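Long-range contacts in oxidoreductase, zinc-binding dehydrogenase family (PDB 5K1S), which acts as a medium-chain reductase in an alternative de novo route to isovaleryl coenzyme A and binds zinc: residues 52-57 / 79-84; 185-190 / 253-258; 45-50 / 86-91; 74-79 / 137-142. All blocks are in the same frame, centred on the assembly; numbering follows the deposited sequence.

Interaction 1. Residues 52-57 / 79-84; sequences HACGVC and HEAAGE. With ZN (zinc ion), chain F.
A single carbonyl oxygen, Ala82 O, accepts hydrogen bonds from two successive backbone N-H groups, His52 N at 3.0 Å and Ala53 N at 3.3 Å. This classic beta bulge interrupts an otherwise regular antiparallel pairing, which runs on through Ala82 N to Ala53 O, nearly straight at 174°, and through Gly55 N to Glu80 O. Beyond the bulge, the His52 ring turns its edge to Glu84: NE2 of His52 lies 3.5 Å from OE1 of Glu84, with ring and carboxylate nearly coplanar. Trp158 stacks on the same imidazole. On the face that carries Cys54 and Ala81, SG of Cys54 rests 4.2 Å from CB of Ala81.

At the other end the strands part, and a water bridges the opening, donating to Gly55 O and accepting from His79 N. Cys57 SG, swung anti to its own N (chi1 178°), binds a zinc ion at 2.5 Å, while NE2 of His79 binds it at 2.0 Å. CB of Cys57 also packs 3.7 Å from CE1 of His79. Cys166, from helix 165-178, supplies a third ligand, and its backbone N makes a weak hydrogen bond to OE2 of Glu80. Cys57 and His79 lie where the paired strands end, Cys57 just before helix 58-64, and this Cys-His-Cys set is consistent with the catalytic-zinc site of medium-chain dehydrogenases.

Interaction 2. Residues 185-190 / 253-258; sequences ETVLIT and VDVAVE
Backbone hydrogen bonds join Thr186-Thr190 to Val255-Glu258 in parallel: Leu188 N donates to Val255 O, Val257 N to Leu188 O, and Thr190 N to Val257 O at 3.1 Å. At the start Thr186 O accepts from Asp254 N and, weakly, Val255 N. Side-chain hydrogen bonds close both ends. OD1 of Asp254 is gripped twice from opposite faces of its carboxylate, by Thr186 N at 3.0 Å and by OG1 of Thr186 at 2.9 Å. These strands are the central pair of the six-stranded parallel sheet of a Rossmann-type domain, strand 253-258 opening the second half after the chain crosses over from edge strand 231-234. At the far end OG1 of Thr190 donates to OE2 of Glu258 from above the carboxylate plane (2.7 Å), the glutamate chain bending back at chi2 (60°); Gly261 N and OG1 of Thr268 hold the same carboxylate.

Among apolar contacts, Val187, Val255, Ile189 and Val257 share one face, CG2 of Val187 lying alongside CG1 of Val255 at 3.7 Å. On the other, CB of Leu188 meets CB of Ala256 and CG2 of Val253, both at 4.0 Å. Glu185 lays its CG against CB of Asp254, while its carboxylate turns to Arg182 N and Arg277.

Interaction 3. Residues 45-50 / 86-91; sequences GEVLLR and IEVGPD
Gly45 N donates to Pro90 O in a bond 2.8 Å long and almost perfectly straight (179°), just before strand 46-50 begins and just after strand 86-88 ends. Beside it, CA of Gly45 sends a C-H toward Asp91 O. Three more backbone bonds follow: Gly89 N to Glu46 O, Leu48 N to Glu87 O at 2.9 Å, and Ile86 N to Leu48 O at 3.1 Å.

The side chains sort by face. Val47 and Val88, a non-hydrogen-bonded pair, lie side by side and point the same way, CG2 of Val47 4.1 Å from CG1 of Val88. On the opposite face Leu48 and Glu87 cross at a slant; CB of Glu87 packs on CB of Leu48, and the acid of Glu87 continues to a salt bridge with Arg41. Ile86 makes two contacts with its two branches. With CG1 set between the backbone N and carbonyl carbon (chi1 64°), CD1 comes to within 3.6 Å of CD2 of Leu48, while CG2 presses 3.6 Å from CB of Arg50. An alanine in place of Ile86 would take away both branches, and is likely to leave a gap beside Leu48 and the base of the Arg50 side chain without its apolar support.

The pair belongs to the curled sheet of the GroES-like domain. Strand 141-145 runs along the other edge of strand 46-56, Phe141 touching both Arg50 and Ile86, and strand 149-151 contributes Leu149 against Val47, while Asp91, in the loop after the strand, forms a salt bridge with Arg44.

Interaction 4. Residues 74-79 / 137-142; sequences PAILGH and GYAQFM. With ZN (zinc ion), chain F.
The ring of Tyr138 lies against the backbone of Leu77 and Gly78, with one face turned to that peptide. Leu77 O lies over that face near CG while also accepting a hydrogen bond from Tyr138 N at 3.0 Å, and CB of Leu77 lies over it too in an off-centre CH-pi contact, 4.2 Å from the ring centroid. Gly78 provides the hollow: its CA sits 3.7 Å from CE1 of Tyr138, where a side chain would run into the ring. A second, smaller bump is CG2 of Ile76, which fits between the carbonyl of Tyr138, 3.8 Å from its O, and CB of Ala139 at 4.1 Å.

A second backbone bond fixes this fit: Gly137 N reaches Gly78 O from well above the carbonyl plane. With CG anti to the carbonyl carbon (chi1 -72°), the tyrosine ring is laid along the loop, and its OH bonds to NE2 of His343. Tyr138 also centres an inverse gamma turn, whose Ala139 N to Gly137 O bond is weak. A serine in place of Tyr138 would probably leave the Leu77-Gly78 peptide uncovered on that side and, being shorter, leave His343 without the tyrosine OH.

The contact thus sets the loop leading from helix 58-64 to His79 against the segment entering strand 141-145. Strand 46-56 packs on the tyrosine through Cys54 and Val56, His343 belongs to helix 339-347, and strand 17-23 lies against Ala139.

In the fold
Following the chain from its N terminus, residues 45-50 open first, and interaction 3 closes their loop at 86-91. Interaction 1 forms within that span, between 52-57 and 79-84, along the same two strands; the two contacts meet where Leu49 packs against Gly83 and Glu84. Interaction 4 begins in the loop before strand 80-88 but closes only at 137-142, so it crosses both, bringing Met142 and Phe141 beside Leu49. Interactions 1 and 4 meet at the zinc ligand His79, while interaction 3 continues the same strand pair away from the metal. Interaction 2 follows in series, about 30 Å from interaction 1 centre to centre, and joins the two halves of the Rossmann-type sheet.

Interaction 1. Residues 52-57 / 79-84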
loop_
_atom_site.group_PDB
_atom_site.type_symbol
_atom_site.label_atom_id
_atom_site.label_comp_id
_atom_site.label_asym_id
_atom_site.label_seq_id
_atom_site.Cartn_x
_atom_site.Cartn_y
_atom_site.Cartn_z
ATOM N N HIS A 52 37.760 1.090 -0.354
ATOM C CA HIS A 52 38.333 -0.238 -0.510
ATOM C C HIS A 52 37.523 -1.123 -1.445
ATOM O O HIS A 52 38.066 -2.098 -1.975
ATOM C CB HIS A 52 38.453 -0.933 0.852
ATOM C CG HIS A 52 39.529 -0.368 1.725
ATOM N ND1 HIS A 52 40.828 -0.828 1.698
ATOM C CD2 HIS A 52 39.500 0.620 2.650
ATOM C CE1 HIS A 52 41.551 -0.150 2.570
ATOM N NE2 HIS A 52 40.768 0.735 3.161
ATOM N N ALA A 53 36.250 -0.805 -1.657
ATOM C CA ALA A 53 35.396 -1.597 -2.528
ATOM C C ALA A 53 34.143 -0.794 -2.841
ATOM O O ALA A 53 33.696 0.024 -2.030
ATOM C CB ALA A 53 35.028 -2.936 -1.878
ATOM N N CYS A 54 33.586 -1.029 -4.029
ATOM C CA CYS A 54 32.326 -0.413 -4.426
ATOM C C CYS A 54 31.501 -1.434 -5.187
ATOM O O CYS A 54 31.941 -1.943 -6.225
ATOM C CB CYS A 54 32.546 0.832 -5.286
ATOM S SG CYS A 54 30.999 1.648 -5.749
ATOM N N GLY A 55 30.308 -1.725 -4.680
ATOM C CA GLY A 55 29.445 -2.679 -5.339
ATOM C C GLY A 55 28.922 -2.150 -6.661
ATOM O O GLY A 55 28.664 -0.958 -6.828
ATOM N N VAL A 56 28.771 -3.062 -7.615
ATOM C CA VAL A 56 28.208 -2.743 -8.922
ATOM C C VAL A 56 26.719 -3.055 -8.867
ATOM O O VAL A 56 26.321 -4.216 -8.733
ATOM C CB VAL A 56 28.900 -3.528 -10.042
ATOM C CG1 VAL A 56 28.320 -3.141 -11.402
ATOM C CG2 VAL A 56 30.403 -3.289 -10.010
ATOM N N CYS A 57 25.896 -2.017 -8.965
ATOM C CA CYS A 57 24.447 -2.143 -8.960
ATOM C C CYS A 57 23.907 -1.802 -10.344
ATOM O O CYS A 57 24.397 -0.873 -10.994
ATOM C CB CYS A 57 23.830 -1.220 -7.906
ATOM S SG CYS A 57 22.036 -1.245 -7.845
ATOM N N HIS A 79 27.238 3.986 -6.018
ATOM C CA HIS A 79 26.610 4.392 -4.768
ATOM C C HIS A 79 26.766 3.361 -3.660
ATOM O O HIS A 79 26.214 3.556 -2.570
ATOM C CB HIS A 79 25.117 4.675 -4.993
ATOM C CG HIS A 79 24.320 3.470 -5.390
ATOM N ND1 HIS A 79 23.763 3.329 -6.643
ATOM C CD2 HIS A 79 23.982 2.356 -4.699
ATOM C CE1 HIS A 79 23.118 2.178 -6.706
ATOM N NE2 HIS A 79 23.237 1.568 -5.541
ATOM N N GLU A 80 27.504 2.278 -3.898
ATOM C CA GLU A 80 27.572 1.157 -2.971
ATOM C C GLU A 80 29.007 0.977 -2.492
ATOM O O GLU A 80 29.599 -0.092 -2.661
ATOM C CB GLU A 80 27.050 -0.108 -3.658
ATOM C CG GLU A 80 26.256 -1.038 -2.758
ATOM C CD GLU A 80 25.617 -2.177 -3.537
ATOM O OE1 GLU A 80 25.735 -2.187 -4.782
ATOM O OE2 GLU A 80 24.992 -3.061 -2.914
ATOM N N ALA A 81 29.567 2.016 -1.879
ATOM C CA ALA A 81 30.984 2.073 -1.556
ATOM C C ALA A 81 31.211 1.835 -0.069
ATOM O O ALA A 81 30.426 2.281 0.773
ATOM C CB ALA A 81 31.574 3.426 -1.957
ATOM N N ALA A 82 32.294 1.129 0.242
ATOM C CA ALA A 82 32.734 0.895 1.610
ATOM C C ALA A 82 34.204 1.269 1.699
ATOM O O ALA A 82 35.006 0.837 0.866
ATOM C CB ALA A 82 32.526 -0.566 2.022
ATOM N N GLY A 83 34.552 2.071 2.693
ATOM C CA GLY A 83 35.899 2.575 2.794
ATOM C C GLY A 83 36.273 2.984 4.197
ATOM O O GLY A 83 35.614 2.618 5.171
ATOM N N GLU A 84 37.347 3.765 4.284
ATOM C CA GLU A 84 37.969 4.125 5.550
ATOM C C GLU A 84 38.091 5.638 5.638
ATOM O O GLU A 84 38.560 6.283 4.696
ATOM C CB GLU A 84 39.349 3.472 5.675
ATOM C CG GLU A 84 40.104 3.813 6.944
ATOM C CD GLU A 84 41.493 3.204 6.964
ATOM O OE1 GLU A 84 41.861 2.538 5.972
ATOM O OE2 GLU A 84 42.216 3.395 7.967
HETATM ZN ZN ZN F . 21.847 0.131 -5.780
HETATM O O HOH W 1 26.916 1.264 -6.972
#

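Interaction 2. Residues 185-190 / 253-258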
loop_
_atom_site.group_PDB
_atom_site.type_symbol
_atom_site.label_atom_id
_atom_site.label_comp_id
_atom_site.label_asym_id
_atom_site.label_seq_id
_atom_site.Cartn_x
_atom_site.Cartn_y
_atom_site.Cartn_z
ATOM N N GLU A 185 4.368 -15.365 11.299
ATOM C CA GLU A 185 3.698 -15.092 10.040
ATOM C C GLU A 185 4.362 -15.859 8.900
ATOM O O GLU A 185 5.527 -16.258 8.976
ATOM C CB GLU A 185 3.714 -13.594 9.733
ATOM C CG GLU A 185 2.757 -12.773 10.582
ATOM C CD GLU A 185 2.864 -11.286 10.306
ATOM O OE1 GLU A 185 3.988 -10.807 10.045
ATOM O OE2 GLU A 185 1.824 -10.594 10.343
ATOM N N THR A 186 3.595 -16.062 7.833
ATOM C CA THR A 186 4.088 -16.689 6.615
ATOM C C THR A 186 4.381 -15.604 5.589
ATOM O O THR A 186 3.519 -14.767 5.300
ATOM C CB THR A 186 3.069 -17.685 6.058
ATOM O OG1 THR A 186 1.803 -17.035 5.894
ATOM C CG2 THR A 186 2.909 -18.872 6.998
ATOM N N VAL A 187 5.595 -15.620 5.042
ATOM C CA VAL A 187 6.079 -14.571 4.153
ATOM C C VAL A 187 6.252 -15.152 2.757
ATOM O O VAL A 187 6.884 -16.202 2.586
ATOM C CB VAL A 187 7.403 -13.973 4.661
ATOM C CG1 VAL A 187 7.838 -12.810 3.776
ATOM C CG2 VAL A 187 7.265 -13.529 6.111
ATOM N N LEU A 188 5.694 -14.466 1.765
ATOM C CA LEU A 188 5.890 -14.805 0.364
ATOM C C LEU A 188 6.907 -13.845 -0.237
ATOM O O LEU A 188 6.782 -12.626 -0.082
ATOM C CB LEU A 188 4.572 -14.730 -0.409
ATOM C CG LEU A 188 4.661 -14.959 -1.919
ATOM C CD1 LEU A 188 5.176 -16.358 -2.223
ATOM C CD2 LEU A 188 3.309 -14.728 -2.573
ATOM N N ILE A 189 7.911 -14.393 -0.915
ATOM C CA ILE A 189 8.964 -13.597 -1.534
ATOM C C ILE A 189 9.067 -14.007 -2.995
ATOM O O ILE A 189 9.259 -15.190 -3.300
ATOM C CB ILE A 189 10.319 -13.776 -0.827
ATOM C CG1 ILE A 189 10.195 -13.422 0.659
ATOM C CG2 ILE A 189 11.385 -12.912 -1.499
ATOM C CD1 ILE A 189 11.447 -13.703 1.474
ATOM N N THR A 190 8.932 -13.037 -3.892
ATOM C CA THR A 190 9.176 -13.241 -5.310
ATOM C C THR A 190 10.592 -12.792 -5.653
ATOM O O THR A 190 11.203 -11.990 -4.942
ATOM C CB THR A 190 8.162 -12.473 -6.162
ATOM O OG1 THR A 190 8.361 -11.064 -5.999
ATOM C CG2 THR A 190 6.739 -12.831 -5.753
ATOM N N VAL A 253 -0.987 -16.298 2.637
ATOM C CA VAL A 253 0.157 -15.757 3.358
ATOM C C VAL A 253 -0.261 -14.477 4.068
ATOM O O VAL A 253 -1.218 -13.797 3.682
ATOM C CB VAL A 253 1.363 -15.500 2.431
ATOM C CG1 VAL A 253 1.879 -16.811 1.857
ATOM C CG2 VAL A 253 0.991 -14.531 1.317
ATOM N N ASP A 254 0.474 -14.152 5.133
ATOM C CA ASP A 254 0.199 -12.938 5.892
ATOM C C ASP A 254 0.792 -11.710 5.212
ATOM O O ASP A 254 0.156 -10.651 5.171
ATOM C CB ASP A 254 0.750 -13.074 7.312
ATOM C CG ASP A 254 0.136 -14.235 8.067
ATOM O OD1 ASP A 254 0.682 -15.355 7.982
ATOM O OD2 ASP A 254 -0.892 -14.028 8.746
ATOM N N VAL A 255 2.005 -11.834 4.676
ATOM C CA VAL A 255 2.696 -10.730 4.024
ATOM C C VAL A 255 3.434 -11.273 2.809
ATOM O O VAL A 255 3.825 -12.443 2.769
ATOM C CB VAL A 255 3.670 -10.017 4.992
ATOM C CG1 VAL A 255 4.664 -11.007 5.576
ATOM C CG2 VAL A 255 4.399 -8.870 4.298
ATOM N N ALA A 256 3.618 -10.411 1.809
ATOM C CA ALA A 256 4.324 -10.773 0.588
ATOM C C ALA A 256 5.341 -9.693 0.253
ATOM O O ALA A 256 5.029 -8.499 0.314
ATOM C CB ALA A 256 3.353 -10.963 -0.581
ATOM N N VAL A 257 6.550 -10.116 -0.096
ATOM C CA VAL A 257 7.617 -9.217 -0.519
ATOM C C VAL A 257 7.679 -9.301 -2.040
ATOM O O VAL A 257 8.225 -10.256 -2.602
ATOM C CB VAL A 257 8.956 -9.583 0.127
ATOM C CG1 VAL A 257 10.053 -8.637 -0.338
ATOM C CG2 VAL A 257 8.833 -9.561 1.644
ATOM N N GLU A 258 7.120 -8.297 -2.713
ATOM C CA GLU A 258 7.015 -8.301 -4.172
ATOM C C GLU A 258 8.237 -7.601 -4.753
ATOM O O GLU A 258 8.266 -6.376 -4.882
ATOM C CB GLU A 258 5.721 -7.628 -4.618
ATOM C CG GLU A 258 5.538 -7.575 -6.128
ATOM C CD GLU A 258 5.519 -8.953 -6.769
ATOM O OE1 GLU A 258 4.426 -9.549 -6.874
ATOM O OE2 GLU A 258 6.598 -9.441 -7.163
#

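Interaction 3. Residues 45-50 / 86-91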
loop_
_atom_site.group_PDB
_atom_site.type_symbol
_atom_site.label_atom_id
_atom_site.label_comp_id
_atom_site.label_asym_id
_atom_site.label_seq_id
_atom_site.Cartn_x
_atom_site.Cartn_y
_atom_site.Cartn_z
ATOM N N GLY A 45 30.887 19.181 7.790
ATOM C CA GLY A 45 29.937 18.090 7.834
ATOM C C GLY A 45 30.231 16.948 6.891
ATOM O O GLY A 45 29.410 16.030 6.781
ATOM N N GLU A 46 31.370 16.968 6.210
ATOM C CA GLU A 46 31.725 15.945 5.237
ATOM C C GLU A 46 32.921 15.136 5.727
ATOM O O GLU A 46 33.587 15.479 6.706
ATOM C CB GLU A 46 32.028 16.576 3.875
ATOM C CG GLU A 46 30.842 17.287 3.247
ATOM C CD GLU A 46 31.162 17.859 1.879
ATOM O OE1 GLU A 46 32.353 18.129 1.607
ATOM O OE2 GLU A 46 30.224 18.037 1.073
ATOM N N VAL A 47 33.189 14.050 5.009
ATOM C CA VAL A 47 34.221 13.086 5.370
ATOM C C VAL A 47 34.889 12.602 4.092
ATOM O O VAL A 47 34.217 12.373 3.080
ATOM C CB VAL A 47 33.618 11.909 6.168
ATOM C CG1 VAL A 47 34.449 10.643 6.020
ATOM C CG2 VAL A 47 33.486 12.284 7.638
ATOM N N LEU A 48 36.210 12.446 4.134
ATOM C CA LEU A 48 36.968 11.897 3.017
ATOM C C LEU A 48 37.181 10.408 3.255
ATOM O O LEU A 48 37.740 10.015 4.283
ATOM C CB LEU A 48 38.309 12.610 2.852
ATOM C CG LEU A 48 39.215 12.091 1.731
ATOM C CD1 LEU A 48 38.538 12.214 0.372
ATOM C CD2 LEU A 48 40.543 12.827 1.727
ATOM N N LEU A 49 36.741 9.588 2.305
ATOM C CA LEU A 49 36.809 8.141 2.424
ATOM C C LEU A 49 37.888 7.575 1.513
ATOM O O LEU A 49 38.129 8.082 0.414
ATOM C CB LEU A 49 35.467 7.494 2.071
ATOM C CG LEU A 49 34.356 7.574 3.118
ATOM C CD1 LEU A 49 33.066 7.032 2.534
ATOM C CD2 LEU A 49 34.734 6.806 4.377
ATOM N N ARG A 50 38.533 6.515 1.988
ATOM C CA ARG A 50 39.483 5.741 1.195
ATOM C C ARG A 50 38.751 4.477 0.767
ATOM O O ARG A 50 38.618 3.528 1.544
ATOM C CB ARG A 50 40.741 5.435 1.999
ATOM C CG ARG A 50 41.958 5.073 1.162
ATOM C CD ARG A 50 41.973 3.610 0.758
ATOM N NE ARG A 50 43.337 3.089 0.701
ATOM C CZ ARG A 50 43.989 2.566 1.737
ATOM N NH1 ARG A 50 43.408 2.483 2.929
ATOM N NH2 ARG A 50 45.230 2.123 1.583
ATOM N N ILE A 86 39.805 8.731 6.223
ATOM C CA ILE A 86 41.180 9.210 6.336
ATOM C C ILE A 86 41.254 10.686 6.691
ATOM O O ILE A 86 42.335 11.165 7.070
ATOM C CB ILE A 86 41.977 8.955 5.040
ATOM C CG1 ILE A 86 41.382 9.745 3.868
ATOM C CG2 ILE A 86 42.002 7.465 4.726
ATOM C CD1 ILE A 86 42.289 9.812 2.659
ATOM N N GLU A 87 40.152 11.423 6.574
ATOM C CA GLU A 87 40.139 12.836 6.915
ATOM C C GLU A 87 38.704 13.248 7.198
ATOM O O GLU A 87 37.774 12.749 6.560
ATOM C CB GLU A 87 40.727 13.690 5.785
ATOM C CG GLU A 87 40.737 15.182 6.074
ATOM C CD GLU A 87 41.203 15.993 4.883
ATOM O OE1 GLU A 87 41.503 15.387 3.833
ATOM O OE2 GLU A 87 41.266 17.236 4.994
ATOM N N VAL A 88 38.536 14.154 8.155
ATOM C CA VAL A 88 37.229 14.679 8.519
ATOM C C VAL A 88 37.280 16.195 8.431
ATOM O O VAL A 88 38.307 16.809 8.740
ATOM C CB VAL A 88 36.801 14.233 9.934
ATOM C CG1 VAL A 88 36.811 12.713 10.041
ATOM C CG2 VAL A 88 37.703 14.853 10.993
ATOM N N GLY A 89 36.176 16.796 8.000
ATOM C CA GLY A 89 36.020 18.226 8.064
ATOM C C GLY A 89 35.427 18.622 9.397
ATOM O O GLY A 89 35.072 17.768 10.217
ATOM N N PRO A 90 35.314 19.923 9.651
ATOM C CA PRO A 90 34.663 20.367 10.887
ATOM C C PRO A 90 33.217 19.896 10.938
ATOM O O PRO A 90 32.598 19.581 9.919
ATOM C CB PRO A 90 34.759 21.896 10.817
ATOM C CG PRO A 90 35.002 22.211 9.380
ATOM C CD PRO A 90 35.766 21.053 8.822
ATOM N N ASP A 91 32.681 19.841 12.157
ATOM C CA ASP A 91 31.313 19.378 12.391
ATOM C C ASP A 91 31.142 17.926 11.945
ATOM O O ASP A 91 30.257 17.589 11.156
ATOM C CB ASP A 91 30.298 20.291 11.697
ATOM C CG ASP A 91 30.013 21.546 12.487
ATOM O OD1 ASP A 91 29.749 21.435 13.703
ATOM O OD2 ASP A 91 30.059 22.646 11.897
#

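Interaction 4. Residues 74-79 / 137-142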
loop_
_atom_site.group_PDB
_atom_site.type_symbol
_atom_site.label_atom_id
_atom_site.label_comp_id
_atom_site.label_asym_id
_atom_site.label_seq_id
_atom_site.Cartn_x
_atom_site.Cartn_y
_atom_site.Cartn_z
ATOM N N PRO A 74 31.698 15.062 -17.016
ATOM C CA PRO A 74 32.308 13.806 -16.559
ATOM C C PRO A 74 31.759 13.374 -15.203
ATOM O O PRO A 74 31.424 14.229 -14.383
ATOM C CB PRO A 74 33.796 14.148 -16.474
ATOM C CG PRO A 74 33.832 15.615 -16.247
ATOM C CD PRO A 74 32.662 16.176 -17.001
ATOM N N ALA A 75 31.662 12.066 -14.975
ATOM C CA ALA A 75 30.990 11.549 -13.793
ATOM C C ALA A 75 31.722 10.334 -13.247
ATOM O O ALA A 75 32.196 9.484 -14.008
ATOM C CB ALA A 75 29.535 11.173 -14.106
ATOM N N ILE A 76 31.809 10.267 -11.922
ATOM C CA ILE A 76 32.286 9.089 -11.209
ATOM C C ILE A 76 31.053 8.391 -10.651
ATOM O O ILE A 76 30.367 8.931 -9.779
ATOM C CB ILE A 76 33.276 9.460 -10.097
ATOM C CG1 ILE A 76 34.523 10.119 -10.696
ATOM C CG2 ILE A 76 33.658 8.226 -9.279
ATOM C CD1 ILE A 76 35.452 10.737 -9.662
ATOM N N LEU A 77 30.767 7.197 -11.151
ATOM C CA LEU A 77 29.553 6.487 -10.784
ATOM C C LEU A 77 29.781 5.638 -9.536
ATOM O O LEU A 77 30.905 5.474 -9.057
ATOM C CB LEU A 77 29.079 5.608 -11.944
ATOM C CG LEU A 77 29.116 6.237 -13.340
ATOM C CD1 LEU A 77 28.421 5.326 -14.345
ATOM C CD2 LEU A 77 28.493 7.629 -13.355
ATOM N N GLY A 78 28.687 5.097 -9.008
ATOM C CA GLY A 78 28.755 4.162 -7.900
ATOM C C GLY A 78 28.179 4.716 -6.616
ATOM O O GLY A 78 28.582 5.791 -6.159
ATOM N N HIS A 79 27.238 3.986 -6.018
ATOM C CA HIS A 79 26.610 4.392 -4.768
ATOM C C HIS A 79 26.766 3.361 -3.660
ATOM O O HIS A 79 26.214 3.556 -2.570
ATOM C CB HIS A 79 25.117 4.675 -4.993
ATOM C CG HIS A 79 24.320 3.470 -5.390
ATOM N ND1 HIS A 79 23.763 3.329 -6.643
ATOM C CD2 HIS A 79 23.982 2.356 -4.699
ATOM C CE1 HIS A 79 23.118 2.178 -6.706
ATOM N NE2 HIS A 79 23.237 1.568 -5.541
ATOM N N GLY A 137 31.638 5.875 -5.891
ATOM C CA GLY A 137 32.669 5.015 -5.348
ATOM C C GLY A 137 33.520 4.290 -6.366
ATOM O O GLY A 137 34.336 3.448 -5.974
ATOM N N TYR A 138 33.351 4.568 -7.658
ATOM C CA TYR A 138 34.236 4.007 -8.676
ATOM C C TYR A 138 35.577 4.728 -8.656
ATOM O O TYR A 138 36.034 5.234 -9.687
ATOM C CB TYR A 138 33.619 4.112 -10.075
ATOM C CG TYR A 138 32.458 3.182 -10.344
ATOM C CD1 TYR A 138 31.874 2.437 -9.321
ATOM C CD2 TYR A 138 31.948 3.046 -11.632
ATOM C CE1 TYR A 138 30.821 1.595 -9.571
ATOM C CE2 TYR A 138 30.891 2.201 -11.890
ATOM C CZ TYR A 138 30.336 1.478 -10.849
ATOM O OH TYR A 138 29.285 0.625 -11.058
ATOM N N ALA A 139 36.218 4.781 -7.494
ATOM C CA ALA A 139 37.430 5.570 -7.345
ATOM C C ALA A 139 38.129 5.166 -6.056
ATOM O O ALA A 139 37.568 4.456 -5.219
ATOM C CB ALA A 139 37.110 7.067 -7.358
ATOM N N GLN A 140 39.373 5.630 -5.911
ATOM C CA GLN A 140 40.147 5.347 -4.707
ATOM C C GLN A 140 39.657 6.145 -3.507
ATOM O O GLN A 140 39.882 5.726 -2.367
ATOM C CB GLN A 140 41.626 5.650 -4.946
ATOM C CG GLN A 140 42.274 4.778 -6.005
ATOM C CD GLN A 140 43.737 5.117 -6.223
ATOM O OE1 GLN A 140 44.082 6.255 -6.542
ATOM N NE2 GLN A 140 44.604 4.127 -6.050
ATOM N N PHE A 141 38.993 7.276 -3.737
ATOM C CA PHE A 141 38.555 8.158 -2.667
ATOM C C PHE A 141 37.219 8.777 -3.044
ATOM O O PHE A 141 36.819 8.781 -4.210
ATOM C CB PHE A 141 39.569 9.278 -2.388
ATOM C CG PHE A 141 40.945 8.788 -2.045
ATOM C CD1 PHE A 141 41.863 8.510 -3.044
ATOM C CD2 PHE A 141 41.327 8.621 -0.724
ATOM C CE1 PHE A 141 43.131 8.065 -2.733
ATOM C CE2 PHE A 141 42.596 8.176 -0.407
ATOM C CZ PHE A 141 43.499 7.898 -1.411
ATOM N N MET A 142 36.532 9.314 -2.038
ATOM C CA MET A 142 35.273 10.011 -2.256
ATOM C C MET A 142 34.912 10.764 -0.987
ATOM O O MET A 142 35.200 10.306 0.124
ATOM C CB MET A 142 34.146 9.041 -2.633
ATOM C CG MET A 142 33.730 8.096 -1.515
ATOM S SD MET A 142 32.499 6.881 -2.035
ATOM C CE MET A 142 31.102 7.942 -2.398
HETATM ZN ZN ZN F . 21.847 0.131 -5.780
#